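Local coordinates for protein endoglucanase CEL5A (Eubacterium cellulosolvens, PDB 4AFM) that probably binds plant cell-wall glucans such as xyloglucan through this non-catalytic carbohydrate-binding module of a family 5 cellulose-degrading enzyme, at residues F39-S52 against G117-S129. Numbering follows the deposited sequence.
Sequences FDLNKNFEIKVDYS and GMTVTKIVASYTS
Tyr-127 reaches beyond its own strand pair into the loop 39-44, where its ring is gripped at both the hydroxyl and one face. Its OH accepts a hydrogen bond from Asp-40 N (2.9 Å), which lies at the edge of the ring and in its plane. Lys-43 crosses the ring at about a right angle: with CG anti to the carbonyl carbon (chi1 -62°) and chi2 extended, CD sits over the centre, 3.5 Å from the Tyr-127 centroid, a CH-pi contact, and the bend at chi3 brings CE over the same face; the ammonium, farther out, adds at most a weak cation-pi attraction. Asp-40 to Lys-43 form a type I beta turn, and Asp-40 OD1 accepts from Asn-42 N in an Asx turn. Beyond it, strands 45-52 and 118-127 pair antiparallel, interrupted by a beta bulge where Asp-50 O takes Thr-121 N while Asp-50 N gives to Lys-122 O (2.8 Å). A water bridges Asp-50 OD2 and Thr-121 OG1 across this irregularity, while Asp-50 OD1 is hydrogen-bonded to Thr-84 OG1 on strand 84-88.

On the apolar face, Ala-125 CB lies over the Phe-39 ring, 4.2 Å from its centroid, and Val-49 CG1 meets Val-120 CG1 at 3.8 Å.

In this antiparallel sheet, strand 45-52 also pairs with 84-88, and 118-127 with 4-6, 8-9 and 11-14. Val-49 and Tyr-51 touch strand 56-62 of the module's second antiparallel sheet, as does Met-118 nearby, consistent with the beta-sandwich of a family 65 carbohydrate-binding module; Phe-45 touches helix 89-96.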
loop_
_atom_site.group_PDB
_atom_site.type_symbol
_atom_site.label_atom_id
_atom_site.label_comp_id
_atom_site.label_asym_id
_atom_site.label_seq_id
_atom_site.Cartn_x
_atom_site.Cartn_y
_atom_site.Cartn_z
ATOM N N PHE A 39 5.713 -1.012 -7.266
ATOM C CA PHE A 39 6.849 -1.556 -7.961
ATOM C C PHE A 39 6.306 -2.288 -9.183
ATOM O O PHE A 39 5.116 -2.604 -9.279
ATOM C CB PHE A 39 7.766 -2.423 -7.091
ATOM C CG PHE A 39 7.203 -3.749 -6.714
ATOM C CD1 PHE A 39 6.269 -3.894 -5.687
ATOM C CD2 PHE A 39 7.559 -4.902 -7.413
ATOM C CE1 PHE A 39 5.746 -5.135 -5.333
ATOM C CE2 PHE A 39 7.060 -6.122 -7.020
ATOM C CZ PHE A 39 6.109 -6.246 -6.038
ATOM N N ASP A 40 7.221 -2.624 -10.086
ATOM C CA ASP A 40 6.868 -3.264 -11.367
ATOM C C ASP A 40 7.207 -4.770 -11.282
ATOM O O ASP A 40 8.340 -5.216 -11.236
ATOM C CB ASP A 40 7.726 -2.643 -12.478
ATOM C CG ASP A 40 7.379 -3.246 -13.817
ATOM O OD1 ASP A 40 6.498 -4.105 -13.941
ATOM O OD2 ASP A 40 8.078 -2.806 -14.791
ATOM N N LEU A 41 6.114 -5.566 -11.211
ATOM C CA LEU A 41 6.224 -7.040 -11.148
ATOM C C LEU A 41 6.940 -7.653 -12.304
ATOM O O LEU A 41 7.391 -8.796 -12.270
ATOM C CB LEU A 41 4.818 -7.583 -11.075
ATOM C CG LEU A 41 4.155 -7.402 -9.673
ATOM C CD1 LEU A 41 2.639 -7.477 -9.823
ATOM C CD2 LEU A 41 4.633 -8.465 -8.671
ATOM N N ASN A 42 7.045 -6.904 -13.439
ATOM C CA ASN A 42 7.690 -7.453 -14.636
ATOM C C ASN A 42 9.195 -7.390 -14.518
ATOM O O ASN A 42 9.843 -8.149 -15.262
ATOM C CB ASN A 42 7.292 -6.610 -15.869
ATOM C CG ASN A 42 5.870 -6.800 -16.185
ATOM O OD1 ASN A 42 5.508 -7.841 -16.755
ATOM N ND2 ASN A 42 5.013 -5.875 -15.938
ATOM N N LYS A 43 9.751 -6.592 -13.674
ATOM C CA LYS A 43 11.232 -6.633 -13.494
ATOM C C LYS A 43 11.609 -7.850 -12.692
ATOM O O LYS A 43 10.806 -8.466 -12.024
ATOM C CB LYS A 43 11.662 -5.355 -12.767
ATOM C CG LYS A 43 11.318 -4.119 -13.594
ATOM C CD LYS A 43 11.888 -2.745 -13.279
ATOM C CE LYS A 43 13.396 -2.806 -13.362
ATOM N NZ LYS A 43 13.869 -2.544 -14.765
ATOM N N ASN A 44 12.919 -8.193 -12.710
ATOM C CA ASN A 44 13.380 -9.188 -11.783
ATOM C C ASN A 44 13.523 -8.498 -10.477
ATOM O O ASN A 44 13.907 -7.293 -10.460
ATOM C CB ASN A 44 14.737 -9.739 -12.241
ATOM C CG ASN A 44 14.991 -11.042 -11.594
ATOM O OD1 ASN A 44 14.137 -11.693 -10.905
ATOM N ND2 ASN A 44 16.260 -11.502 -11.755
ATOM N N PHE A 45 12.870 -8.988 -9.501
ATOM C CA PHE A 45 12.857 -8.317 -8.178
ATOM C C PHE A 45 13.000 -9.289 -7.047
ATOM O O PHE A 45 12.858 -10.528 -7.216
ATOM C CB PHE A 45 11.525 -7.563 -8.021
ATOM C CG PHE A 45 10.273 -8.414 -7.942
ATOM C CD1 PHE A 45 9.906 -9.016 -6.688
ATOM C CD2 PHE A 45 9.458 -8.677 -9.028
ATOM C CE1 PHE A 45 8.828 -9.828 -6.666
ATOM C CE2 PHE A 45 8.401 -9.502 -8.990
ATOM C CZ PHE A 45 8.039 -10.094 -7.760
ATOM N N GLU A 46 13.341 -8.733 -5.890
ATOM C CA GLU A 46 13.195 -9.453 -4.631
ATOM C C GLU A 46 12.458 -8.587 -3.686
ATOM O O GLU A 46 12.432 -7.340 -3.832
ATOM C CB GLU A 46 14.529 -9.841 -4.023
ATOM C CG GLU A 46 15.510 -8.748 -3.882
ATOM C CD GLU A 46 16.883 -9.256 -3.479
ATOM O OE1 GLU A 46 17.207 -10.476 -3.697
ATOM O OE2 GLU A 46 17.614 -8.354 -2.940
ATOM N N ILE A 47 11.764 -9.220 -2.763
ATOM C CA ILE A 47 11.094 -8.499 -1.684
ATOM C C ILE A 47 11.843 -8.799 -0.398
ATOM O O ILE A 47 12.060 -10.037 -0.097
ATOM C CB ILE A 47 9.624 -8.955 -1.619
ATOM C CG1 ILE A 47 8.876 -8.473 -2.919
ATOM C CG2 ILE A 47 8.914 -8.389 -0.352
ATOM C CD1 ILE A 47 7.528 -9.035 -3.051
ATOM N N LYS A 48 12.226 -7.853 0.366
ATOM C CA LYS A 48 12.939 -8.090 1.605
ATOM C C LYS A 48 12.133 -7.498 2.728
ATOM O O LYS A 48 11.633 -6.340 2.657
ATOM C CB LYS A 48 14.287 -7.381 1.582
ATOM C CG LYS A 48 15.127 -7.904 0.406
ATOM C CD LYS A 48 16.543 -7.436 0.572
ATOM C CE LYS A 48 16.770 -6.201 -0.179
ATOM N NZ LYS A 48 18.223 -6.330 -0.548
ATOM N N VAL A 49 12.009 -8.212 3.830
ATOM C CA VAL A 49 11.161 -7.776 4.963
ATOM C C VAL A 49 11.994 -7.828 6.238
ATOM O O VAL A 49 12.521 -8.961 6.551
ATOM C CB VAL A 49 9.923 -8.712 5.098
ATOM C CG1 VAL A 49 9.057 -8.187 6.231
ATOM C CG2 VAL A 49 9.120 -8.769 3.811
ATOM N N ASP A 50 12.110 -6.774 6.956
ATOM C CA ASP A 50 12.722 -6.796 8.297
ATOM C C ASP A 50 11.625 -7.095 9.253
ATOM O O ASP A 50 10.596 -6.340 9.334
ATOM C CB ASP A 50 13.367 -5.476 8.608
ATOM C CG ASP A 50 14.522 -5.118 7.698
ATOM O OD1 ASP A 50 15.032 -5.925 6.925
ATOM O OD2 ASP A 50 14.902 -3.899 7.772
ATOM N N TYR A 51 11.768 -8.142 10.059
ATOM C CA TYR A 51 10.666 -8.658 10.915
ATOM C C TYR A 51 11.235 -9.325 12.122
ATOM O O TYR A 51 12.415 -9.738 12.118
ATOM C CB TYR A 51 9.759 -9.619 10.132
ATOM C CG TYR A 51 10.351 -10.964 9.909
ATOM C CD1 TYR A 51 11.454 -11.114 9.018
ATOM C CD2 TYR A 51 9.907 -12.090 10.624
ATOM C CE1 TYR A 51 12.080 -12.361 8.910
ATOM C CE2 TYR A 51 10.531 -13.312 10.453
ATOM C CZ TYR A 51 11.593 -13.413 9.581
ATOM O OH TYR A 51 12.236 -14.661 9.443
ATOM N N SER A 52 10.382 -9.532 13.090
ATOM C CA SER A 52 10.711 -10.417 14.238
ATOM C C SER A 52 9.430 -10.896 14.836
ATOM O O SER A 52 8.348 -10.331 14.629
ATOM C CB SER A 52 11.591 -9.759 15.180
ATOM O OG SER A 52 11.021 -8.738 15.837
ATOM N N GLY A 117 3.275 -12.190 18.663
ATOM C CA GLY A 117 2.909 -11.462 17.444
ATOM C C GLY A 117 4.128 -11.129 16.673
ATOM O O GLY A 117 5.277 -11.072 17.180
HETATM N N MSE A 118 3.921 -10.816 15.393
HETATM C CA MSE A 118 5.002 -10.428 14.493
HETATM C C MSE A 118 5.061 -8.927 14.386
HETATM O O MSE A 118 4.019 -8.261 14.281
HETATM C CB MSE A 118 4.752 -11.110 13.107
HETATM C CG MSE A 118 5.946 -11.008 12.203
HETATM SE SE MSE A 118 5.761 -12.027 10.579
HETATM C CE MSE A 118 4.503 -10.914 9.607
ATOM N N THR A 119 6.222 -8.343 14.302
ATOM C CA THR A 119 6.395 -6.935 14.008
ATOM C C THR A 119 7.253 -6.810 12.748
ATOM O O THR A 119 8.351 -7.415 12.673
ATOM C CB THR A 119 7.062 -6.131 15.150
ATOM O OG1 THR A 119 6.087 -6.246 16.237
ATOM C CG2 THR A 119 7.246 -4.693 14.840
ATOM N N VAL A 120 6.761 -6.079 11.761
ATOM C CA VAL A 120 7.509 -5.747 10.579
ATOM C C VAL A 120 7.966 -4.313 10.698
ATOM O O VAL A 120 7.099 -3.424 10.932
ATOM C CB VAL A 120 6.610 -5.995 9.345
ATOM C CG1 VAL A 120 7.277 -5.393 8.088
ATOM C CG2 VAL A 120 6.342 -7.497 9.148
ATOM N N THR A 121 9.214 -4.047 10.442
ATOM C CA THR A 121 9.739 -2.682 10.481
ATOM C C THR A 121 10.067 -2.122 9.115
ATOM O O THR A 121 10.193 -0.914 8.963
ATOM C CB THR A 121 10.958 -2.591 11.425
ATOM O OG1 THR A 121 11.946 -3.543 10.979
ATOM C CG2 THR A 121 10.575 -2.901 12.868
ATOM N N LYS A 122 10.252 -2.968 8.087
ATOM C CA LYS A 122 10.577 -2.454 6.750
ATOM C C LYS A 122 10.232 -3.491 5.710
ATOM O O LYS A 122 10.460 -4.690 5.947
ATOM C CB LYS A 122 12.059 -2.079 6.688
ATOM C CG LYS A 122 12.345 -1.220 5.486
ATOM C CD LYS A 122 13.818 -0.680 5.560
ATOM C CE LYS A 122 14.024 0.416 4.576
ATOM N NZ LYS A 122 15.397 1.064 4.631
ATOM N N ILE A 123 9.710 -3.064 4.588
ATOM C CA ILE A 123 9.479 -3.913 3.412
ATOM C C ILE A 123 10.032 -3.169 2.237
ATOM O O ILE A 123 9.668 -1.989 2.013
ATOM C CB ILE A 123 7.991 -4.215 3.192
ATOM C CG1 ILE A 123 7.347 -4.850 4.433
ATOM C CG2 ILE A 123 7.798 -5.071 1.973
ATOM C CD1 ILE A 123 5.841 -5.071 4.334
ATOM N N VAL A 124 10.918 -3.811 1.502
ATOM C CA VAL A 124 11.501 -3.162 0.282
ATOM C C VAL A 124 11.413 -4.080 -0.872
ATOM O O VAL A 124 11.481 -5.345 -0.779
ATOM C CB VAL A 124 12.964 -2.823 0.503
ATOM C CG1 VAL A 124 13.132 -1.872 1.627
ATOM C CG2 VAL A 124 13.745 -4.014 0.672
ATOM N N ALA A 125 11.123 -3.528 -2.029
ATOM C CA ALA A 125 11.267 -4.224 -3.329
ATOM C C ALA A 125 12.536 -3.739 -3.950
ATOM O O ALA A 125 12.785 -2.531 -4.073
ATOM C CB ALA A 125 10.095 -3.934 -4.246
ATOM N N SER A 126 13.384 -4.633 -4.406
ATOM C CA SER A 126 14.674 -4.314 -5.035
ATOM C C SER A 126 14.636 -4.920 -6.434
ATOM O O SER A 126 14.333 -6.108 -6.547
ATOM C CB SER A 126 15.837 -5.005 -4.240
ATOM O OG SER A 126 15.962 -4.260 -3.037
ATOM N N TYR A 127 15.087 -4.264 -7.431
ATOM C CA TYR A 127 15.264 -4.879 -8.731
ATOM C C TYR A 127 16.644 -5.417 -8.922
ATOM O O TYR A 127 17.584 -4.784 -8.458
ATOM C CB TYR A 127 15.012 -3.812 -9.810
ATOM C CG TYR A 127 13.639 -3.176 -9.763
ATOM C CD1 TYR A 127 12.497 -3.981 -9.634
ATOM C CD2 TYR A 127 13.481 -1.834 -9.887
ATOM C CE1 TYR A 127 11.259 -3.388 -9.643
ATOM C CE2 TYR A 127 12.199 -1.219 -9.952
ATOM C CZ TYR A 127 11.081 -2.060 -9.804
ATOM O OH TYR A 127 9.835 -1.444 -9.834
ATOM N N THR A 128 16.739 -6.599 -9.444
ATOM C CA THR A 128 17.973 -7.370 -9.609
ATOM C C THR A 128 18.249 -7.539 -11.119
ATOM O O THR A 128 19.319 -8.010 -11.467
ATOM C CB THR A 128 17.837 -8.745 -8.871
ATOM O OG1 THR A 128 16.665 -9.425 -9.367
ATOM C CG2 THR A 128 17.613 -8.545 -7.368
ATOM N N SER A 129 17.240 -7.297 -11.954
ATOM C CA SER A 129 17.387 -6.628 -13.278
ATOM C C SER A 129 17.546 -5.098 -13.113
ATOM O O SER A 129 16.987 -4.294 -13.872
ATOM C CB SER A 129 16.265 -6.985 -14.320
ATOM O OG SER A 129 14.916 -6.557 -14.016
HETATM O O HOH W 1 15.760 -11.644 -7.926
HETATM O O HOH W 2 13.988 -2.268 9.748
HETATM O O HOH W 3 10.621 -6.362 14.423
#